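Local coordinates for SPbeta prophage-derived uncharacterized protein YomS (Bacillus subtilis, PDB 6I5O) that is of unknown function but belongs to the lytic cassette of the SPbeta prophage, and so may take part in host-cell lysis, at residues A[52-57]-A[101-106]. Residues are numbered along the deposited sequence; the frame is centred on the assembly and turned at random.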
loop_
_atom_site.group_PDB
_atom_site.type_symbol
_atom_site.label_atom_id
_atom_site.label_comp_id
_atom_site.label_asym_id
_atom_site.label_seq_id
_atom_site.Cartn_x
_atom_site.Cartn_y
_atom_site.Cartn_z
ATOM N N ARG A 52 26.116 -2.532 20.041
ATOM C CA ARG A 52 24.780 -2.616 20.659
ATOM C C ARG A 52 23.992 -3.708 19.973
ATOM O O ARG A 52 24.314 -4.084 18.826
ATOM C CB ARG A 52 24.035 -1.274 20.619
ATOM C CG ARG A 52 23.381 -0.905 19.282
ATOM C CD ARG A 52 24.364 -0.897 18.115
ATOM N NE ARG A 52 25.435 0.076 18.237
ATOM C CZ ARG A 52 26.467 0.143 17.432
ATOM N NH1 ARG A 52 27.383 1.083 17.615
ATOM N NH2 ARG A 52 26.641 -0.757 16.467
ATOM N N GLU A 53 22.949 -4.148 20.639
ATOM C CA GLU A 53 21.972 -5.073 20.022
ATOM C C GLU A 53 20.608 -4.612 20.493
ATOM O O GLU A 53 20.356 -4.533 21.691
ATOM C CB GLU A 53 22.240 -6.509 20.452
ATOM C CG GLU A 53 21.270 -7.504 19.926
ATOM C CD GLU A 53 21.554 -8.929 20.408
ATOM O OE1 GLU A 53 22.591 -9.174 21.077
ATOM O OE2 GLU A 53 20.677 -9.806 20.210
ATOM N N ILE A 54 19.735 -4.313 19.514
ATOM C CA ILE A 54 18.355 -3.846 19.772
ATOM C C ILE A 54 17.431 -4.934 19.228
ATOM O O ILE A 54 17.601 -5.303 18.066
ATOM C CB ILE A 54 18.076 -2.502 19.072
ATOM C CG1 ILE A 54 19.173 -1.467 19.315
ATOM C CG2 ILE A 54 16.698 -2.007 19.426
ATOM C CD1 ILE A 54 19.361 -1.079 20.769
ATOM N N LYS A 55 16.500 -5.407 20.060
ATOM C CA LYS A 55 15.459 -6.343 19.561
ATOM C C LYS A 55 14.121 -5.644 19.566
ATOM O O LYS A 55 13.781 -4.862 20.451
ATOM C CB LYS A 55 15.377 -7.579 20.456
ATOM C CG LYS A 55 16.539 -8.533 20.201
ATOM C CD LYS A 55 16.364 -9.815 20.953
ATOM C CE LYS A 55 16.947 -11.027 20.247
ATOM N NZ LYS A 55 18.171 -11.398 20.952
ATOM N N PHE A 56 13.352 -5.887 18.491
ATOM C CA PHE A 56 12.095 -5.188 18.215
ATOM C C PHE A 56 10.941 -6.062 18.664
ATOM O O PHE A 56 10.922 -7.255 18.290
ATOM C CB PHE A 56 11.969 -4.917 16.727
ATOM C CG PHE A 56 13.169 -4.354 16.005
ATOM C CD1 PHE A 56 14.130 -3.603 16.659
ATOM C CD2 PHE A 56 13.314 -4.557 14.647
ATOM C CE1 PHE A 56 15.191 -3.074 15.943
ATOM C CE2 PHE A 56 14.392 -4.044 13.930
ATOM C CZ PHE A 56 15.334 -3.318 14.597
ATOM N N TYR A 57 10.027 -5.520 19.466
ATOM C CA TYR A 57 8.924 -6.331 20.010
ATOM C C TYR A 57 7.588 -5.628 19.912
ATOM O O TYR A 57 7.416 -4.406 20.081
ATOM C CB TYR A 57 9.155 -6.643 21.501
ATOM C CG TYR A 57 10.257 -7.619 21.724
ATOM C CD1 TYR A 57 10.132 -8.937 21.394
ATOM C CD2 TYR A 57 11.468 -7.219 22.289
ATOM C CE1 TYR A 57 11.095 -9.885 21.635
ATOM C CE2 TYR A 57 12.454 -8.148 22.540
ATOM C CZ TYR A 57 12.288 -9.477 22.187
ATOM O OH TYR A 57 13.259 -10.412 22.414
ATOM N N PHE A 101 11.300 -1.579 22.230
ATOM C CA PHE A 101 12.615 -1.743 21.559
ATOM C C PHE A 101 13.639 -2.004 22.635
ATOM O O PHE A 101 14.054 -1.017 23.290
ATOM C CB PHE A 101 12.931 -0.494 20.743
ATOM C CG PHE A 101 12.028 -0.437 19.558
ATOM C CD1 PHE A 101 10.723 0.053 19.660
ATOM C CD2 PHE A 101 12.398 -1.062 18.367
ATOM C CE1 PHE A 101 9.827 -0.105 18.621
ATOM C CE2 PHE A 101 11.513 -1.175 17.324
ATOM C CZ PHE A 101 10.235 -0.718 17.456
ATOM N N GLU A 102 13.975 -3.253 22.853
ATOM C CA GLU A 102 14.811 -3.670 23.989
ATOM C C GLU A 102 16.288 -3.486 23.629
ATOM O O GLU A 102 16.739 -4.010 22.588
ATOM C CB GLU A 102 14.572 -5.136 24.303
ATOM C CG GLU A 102 15.441 -5.632 25.463
ATOM C CD GLU A 102 15.105 -7.009 25.944
ATOM O OE1 GLU A 102 14.110 -7.605 25.444
ATOM O OE2 GLU A 102 15.695 -7.410 26.962
ATOM N N VAL A 103 17.035 -2.796 24.510
ATOM C CA VAL A 103 18.508 -2.797 24.431
ATOM C C VAL A 103 18.956 -4.075 25.122
ATOM O O VAL A 103 18.908 -4.131 26.378
ATOM C CB VAL A 103 19.101 -1.525 25.056
ATOM C CG1 VAL A 103 20.610 -1.593 25.104
ATOM C CG2 VAL A 103 18.614 -0.283 24.340
ATOM N N VAL A 104 19.333 -5.069 24.334
ATOM C CA VAL A 104 19.796 -6.371 24.863
ATOM C C VAL A 104 21.225 -6.206 25.385
ATOM O O VAL A 104 21.599 -6.823 26.420
ATOM C CB VAL A 104 19.723 -7.432 23.758
ATOM C CG1 VAL A 104 20.358 -8.748 24.173
ATOM C CG2 VAL A 104 18.290 -7.652 23.375
ATOM N N SER A 105 22.035 -5.413 24.687
ATOM C CA SER A 105 23.431 -5.175 25.036
ATOM C C SER A 105 23.846 -3.837 24.465
ATOM O O SER A 105 23.280 -3.412 23.444
ATOM C CB SER A 105 24.335 -6.296 24.565
ATOM O OG SER A 105 24.365 -6.369 23.174
ATOM N N VAL A 106 24.823 -3.198 25.085
ATOM C CA VAL A 106 25.355 -1.924 24.570
ATOM C C VAL A 106 26.703 -1.679 25.241
ATOM O O VAL A 106 26.856 -1.955 26.430
ATOM C CB VAL A 106 24.391 -0.736 24.825
ATOM C CG1 VAL A 106 24.070 -0.548 26.322
ATOM C CG2 VAL A 106 24.949 0.541 24.204
HETATM O O HOH W 1 15.009 -10.045 24.329
#
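E53 and K55 pair with S105, V104 and E102 as two antiparallel strands whose ladder is broken by a classic beta bulge: E53 N donates to S105 O, while E53 O accepts from V104 N at 2.9 Å, so two residues face one. The helix-like backbone of V104 makes this extra step and turns its isopropyl group to the face of E53 and K55. There CG2 of V104 packs on K55 CG at 3.7 Å, and CG1 lies beside the carboxylate of E53 in the conformer described. A branched apolar residue suits the spot, its methyls lying against the K55 methylenes. In that conformer E53 is fully extended, whereas K55 bends at its last two torsions and brings NZ to 3.1 Å from E53 OE2, a salt bridge along one strand. On the same face the E102 carboxylate crosses the Y57 side chain obliquely, OE1 3.4 Å from CE2, their planes 42° apart; one water joins this oxygen to Y57 OH. Both residues suit this partly exposed face, where K65 serves them by a salt bridge to E102 and a cation-pi contact with Y57.

On the other face, large apolar side chains suit the buried patch of I54, V103, F56 and F101; R52, farther along, leads its guanidinium away to L83 O and S49. In the conformer described, I54 CD1 reaches V103 CG2 at 3.7 Å. F56 CD1 comes to the edge of the F101 ring, 3.5 Å from CD2, the planes inclined at 49°, and F91 meets both rings edge-to-face.

Strand 51-59 also pairs with 65-72 and 81-82, while strand 40-46 packs against F101 and strand 21-24 against V103.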